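PDB 5KO5: purine nucleoside phosphorylase from Schistosoma mansoni, which probably catalyses the reversible phosphorolysis of purine nucleosides to the free base and ribose 1-phosphate, and binds cytosine in this crystal. Local coordinates for residues S23-I32 with L72-M83. Residues are numbered along the deposited sequence; the frame is centred on the assembly and turned at random.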
loop_
_atom_site.group_PDB
_atom_site.type_symbol
_atom_site.label_atom_id
_atom_site.label_comp_id
_atom_site.label_asym_id
_atom_site.label_seq_id
_atom_site.Cartn_x
_atom_site.Cartn_y
_atom_site.Cartn_z
ATOM N N SER A 23 -34.827 -12.117 14.068
ATOM C CA SER A 23 -34.619 -13.347 13.308
ATOM C C SER A 23 -34.992 -14.609 14.070
ATOM O O SER A 23 -35.485 -15.566 13.463
ATOM C CB SER A 23 -33.165 -13.455 12.843
ATOM O OG SER A 23 -32.319 -13.877 13.898
ATOM N N ASN A 24 -34.757 -14.645 15.380
ATOM C CA ASN A 24 -34.954 -15.842 16.198
ATOM C C ASN A 24 -34.067 -17.010 15.761
ATOM O O ASN A 24 -34.363 -18.169 16.062
ATOM C CB ASN A 24 -36.428 -16.259 16.279
ATOM C CG ASN A 24 -36.723 -17.121 17.489
ATOM O OD1 ASN A 24 -36.161 -16.910 18.564
ATOM N ND2 ASN A 24 -37.600 -18.105 17.318
ATOM N N VAL A 25 -32.975 -16.722 15.056
ATOM C CA VAL A 25 -32.026 -17.730 14.592
ATOM C C VAL A 25 -30.687 -17.468 15.265
ATOM O O VAL A 25 -30.179 -16.342 15.228
ATOM C CB VAL A 25 -31.871 -17.698 13.058
ATOM C CG1 VAL A 25 -30.708 -18.580 12.615
ATOM C CG2 VAL A 25 -33.168 -18.124 12.380
ATOM N N LEU A 26 -30.116 -18.505 15.874
ATOM C CA LEU A 26 -28.782 -18.421 16.461
ATOM C C LEU A 26 -27.808 -19.165 15.558
ATOM O O LEU A 26 -27.701 -20.398 15.643
ATOM C CB LEU A 26 -28.774 -19.016 17.871
ATOM C CG LEU A 26 -29.540 -18.185 18.907
ATOM C CD1 LEU A 26 -29.481 -18.832 20.281
ATOM C CD2 LEU A 26 -28.994 -16.762 18.958
ATOM N N PRO A 27 -27.078 -18.474 14.687
ATOM C CA PRO A 27 -26.291 -19.169 13.664
ATOM C C PRO A 27 -24.969 -19.679 14.215
ATOM O O PRO A 27 -24.337 -19.044 15.064
ATOM C CB PRO A 27 -26.046 -18.073 12.620
ATOM C CG PRO A 27 -25.986 -16.813 13.448
ATOM C CD PRO A 27 -26.968 -17.008 14.582
ATOM N N ASP A 28 -24.549 -20.840 13.706
ATOM C CA ASP A 28 -23.240 -21.409 14.004
ATOM C C ASP A 28 -22.237 -21.175 12.886
ATOM O O ASP A 28 -21.025 -21.272 13.120
ATOM C CB ASP A 28 -23.357 -22.927 14.227
ATOM C CG ASP A 28 -24.211 -23.289 15.431
ATOM O OD1 ASP A 28 -24.210 -22.539 16.430
ATOM O OD2 ASP A 28 -24.883 -24.338 15.377
ATOM N N ILE A 29 -22.719 -20.872 11.686
ATOM C CA ILE A 29 -21.901 -20.777 10.487
ATOM C C ILE A 29 -22.257 -19.483 9.774
ATOM O O ILE A 29 -23.432 -19.113 9.685
ATOM C CB ILE A 29 -22.176 -21.991 9.570
ATOM C CG1 ILE A 29 -21.745 -23.278 10.267
ATOM C CG2 ILE A 29 -21.465 -21.845 8.249
ATOM C CD1 ILE A 29 -22.501 -24.506 9.789
ATOM N N GLY A 30 -21.241 -18.786 9.279
ATOM C CA GLY A 30 -21.430 -17.605 8.463
ATOM C C GLY A 30 -20.986 -17.892 7.044
ATOM O O GLY A 30 -20.102 -18.722 6.812
ATOM N N ILE A 31 -21.622 -17.230 6.079
ATOM C CA ILE A 31 -21.237 -17.395 4.679
ATOM C C ILE A 31 -21.164 -16.036 3.988
ATOM O O ILE A 31 -22.003 -15.154 4.202
ATOM C CB ILE A 31 -22.098 -18.418 3.894
ATOM C CG1 ILE A 31 -23.511 -17.916 3.674
ATOM C CG2 ILE A 31 -22.165 -19.772 4.604
ATOM C CD1 ILE A 31 -24.351 -18.854 2.811
ATOM N N ILE A 32 -20.145 -15.872 3.153
ATOM C CA ILE A 32 -19.984 -14.698 2.306
ATOM C C ILE A 32 -19.666 -15.234 0.922
ATOM O O ILE A 32 -18.741 -16.037 0.763
ATOM C CB ILE A 32 -18.858 -13.780 2.822
ATOM C CG1 ILE A 32 -19.194 -13.239 4.219
ATOM C CG2 ILE A 32 -18.590 -12.642 1.852
ATOM C CD1 ILE A 32 -18.048 -12.479 4.886
ATOM N N LEU A 72 -30.697 -15.081 7.490
ATOM C CA LEU A 72 -30.511 -16.121 8.488
ATOM C C LEU A 72 -31.524 -17.232 8.271
ATOM O O LEU A 72 -32.665 -16.985 7.870
ATOM C CB LEU A 72 -30.677 -15.576 9.913
ATOM C CG LEU A 72 -29.623 -14.551 10.339
ATOM C CD1 LEU A 72 -30.123 -13.133 10.126
ATOM C CD2 LEU A 72 -29.212 -14.778 11.781
ATOM N N GLY A 73 -31.099 -18.459 8.558
ATOM C CA GLY A 73 -31.992 -19.602 8.429
ATOM C C GLY A 73 -31.220 -20.895 8.534
ATOM O O GLY A 73 -30.154 -20.947 9.150
ATOM N N SER A 74 -31.763 -21.938 7.914
ATOM C CA SER A 74 -31.196 -23.276 8.009
ATOM C C SER A 74 -30.745 -23.757 6.639
ATOM O O SER A 74 -31.478 -23.617 5.654
ATOM C CB SER A 74 -32.209 -24.266 8.595
ATOM O OG SER A 74 -32.460 -23.986 9.962
ATOM N N VAL A 75 -29.541 -24.321 6.584
ATOM C CA VAL A 75 -29.036 -25.024 5.412
ATOM C C VAL A 75 -28.464 -26.349 5.883
ATOM O O VAL A 75 -27.607 -26.374 6.774
ATOM C CB VAL A 75 -27.948 -24.221 4.678
ATOM C CG1 VAL A 75 -27.302 -25.087 3.596
ATOM C CG2 VAL A 75 -28.529 -22.952 4.086
ATOM N N GLY A 76 -28.932 -27.439 5.288
ATOM C CA GLY A 76 -28.389 -28.751 5.614
ATOM C C GLY A 76 -28.452 -29.093 7.084
ATOM O O GLY A 76 -27.546 -29.750 7.610
ATOM N N GLY A 77 -29.505 -28.653 7.766
ATOM C CA GLY A 77 -29.666 -28.929 9.176
ATOM C C GLY A 77 -28.872 -28.041 10.108
ATOM O O GLY A 77 -28.915 -28.258 11.325
ATOM N N ARG A 78 -28.151 -27.052 9.585
ATOM C CA ARG A 78 -27.358 -26.153 10.408
ATOM C C ARG A 78 -27.890 -24.732 10.283
ATOM O O ARG A 78 -28.407 -24.334 9.235
ATOM C CB ARG A 78 -25.883 -26.188 9.994
ATOM C CG ARG A 78 -25.268 -27.584 9.990
ATOM C CD ARG A 78 -25.296 -28.231 11.376
ATOM N NE ARG A 78 -24.774 -27.343 12.415
ATOM C CZ ARG A 78 -23.491 -27.252 12.759
ATOM N NH1 ARG A 78 -22.575 -27.991 12.145
ATOM N NH2 ARG A 78 -23.123 -26.415 13.719
ATOM N N LYS A 79 -27.751 -23.963 11.359
ATOM C CA LYS A 79 -28.213 -22.583 11.381
ATOM C C LYS A 79 -27.095 -21.685 10.873
ATOM O O LYS A 79 -25.954 -21.780 11.336
ATOM C CB LYS A 79 -28.614 -22.189 12.801
ATOM C CG LYS A 79 -29.747 -23.045 13.354
ATOM C CD LYS A 79 -29.981 -22.796 14.834
ATOM C CE LYS A 79 -31.047 -23.739 15.386
ATOM N NZ LYS A 79 -31.237 -23.577 16.854
ATOM N N ILE A 80 -27.410 -20.842 9.889
ATOM C CA ILE A 80 -26.394 -20.039 9.228
ATOM C C ILE A 80 -26.845 -18.587 9.146
ATOM O O ILE A 80 -28.025 -18.261 9.291
ATOM C CB ILE A 80 -26.022 -20.579 7.825
ATOM C CG1 ILE A 80 -27.121 -20.269 6.811
ATOM C CG2 ILE A 80 -25.733 -22.082 7.865
ATOM C CD1 ILE A 80 -26.718 -19.202 5.828
ATOM N N VAL A 81 -25.870 -17.710 8.917
ATOM C CA VAL A 81 -26.111 -16.305 8.609
ATOM C C VAL A 81 -25.276 -15.955 7.387
ATOM O O VAL A 81 -24.085 -16.272 7.336
ATOM C CB VAL A 81 -25.781 -15.377 9.799
ATOM C CG1 VAL A 81 -24.371 -15.633 10.341
ATOM C CG2 VAL A 81 -25.946 -13.919 9.404
ATOM N N ALA A 82 -25.899 -15.325 6.395
ATOM C CA ALA A 82 -25.237 -15.007 5.136
ATOM C C ALA A 82 -25.237 -13.505 4.901
ATOM O O ALA A 82 -26.221 -12.822 5.202
ATOM C CB ALA A 82 -25.974 -15.662 3.964
ATOM N N MET A 83 -24.149 -12.994 4.322
ATOM C CA MET A 83 -24.137 -11.628 3.808
ATOM C C MET A 83 -24.545 -11.664 2.343
ATOM O O MET A 83 -23.835 -12.230 1.509
ATOM C CB MET A 83 -22.762 -10.986 3.967
ATOM C CG MET A 83 -22.365 -10.804 5.410
ATOM S SD MET A 83 -20.877 -9.808 5.643
ATOM C CE MET A 83 -21.496 -8.164 5.249
HETATM O O HOH W 1 -31.808 -20.689 16.455
HETATM O O HOH W 2 -26.669 -25.271 13.738
#
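Parallel pairing of strand 29-32 with strand 78-83, the second arm of a beta hairpin turned at Val75-Arg78, joins strand 29-32 to that hairpin in the mixed sheet of the phosphorylase-superfamily fold. Just before the strand, Asp28 N bonds to Lys79 O (2.9 Å); the parallel ladder then runs from Val81 N to Ile29 O, Ile31 N to Val81 O and Met83 N to Ile31 O. Beside the start of strand 29-32 the Arg78 chain, bent at chi2 and chi3 (-61° and -49°), brings NH2 to Asp28 OD2 (3.2 Å) in a salt bridge. OD2 lies in the guanidinium plane, at its edge, but the carboxylate is turned 58° from that plane and is met on its anti side, out of its own plane; Ile29 CD1 sits over one guanidinium face. A water joins Asp28 OD2, Arg78 NE and Lys79 N, helping to fix the pair. Along the strands, Ile31 CG1 presses tightly on Ala82 CB (3.4 Å), while Pro27 CG packs against Val81 CG1 (3.7 Å). Val25 CB and Leu72 CB, on the hairpin's first arm, meet as the two side chains pass in opposite directions (4.0 Å). Strand 112-121 pairs with the other edge of strand 29-32; helix 95-108 packs on Pro27, Ile32 and Met83, whereas Ile41 of helix 39-42 touches Ile31, and Ile281 of helix 259-283 touches Ile29.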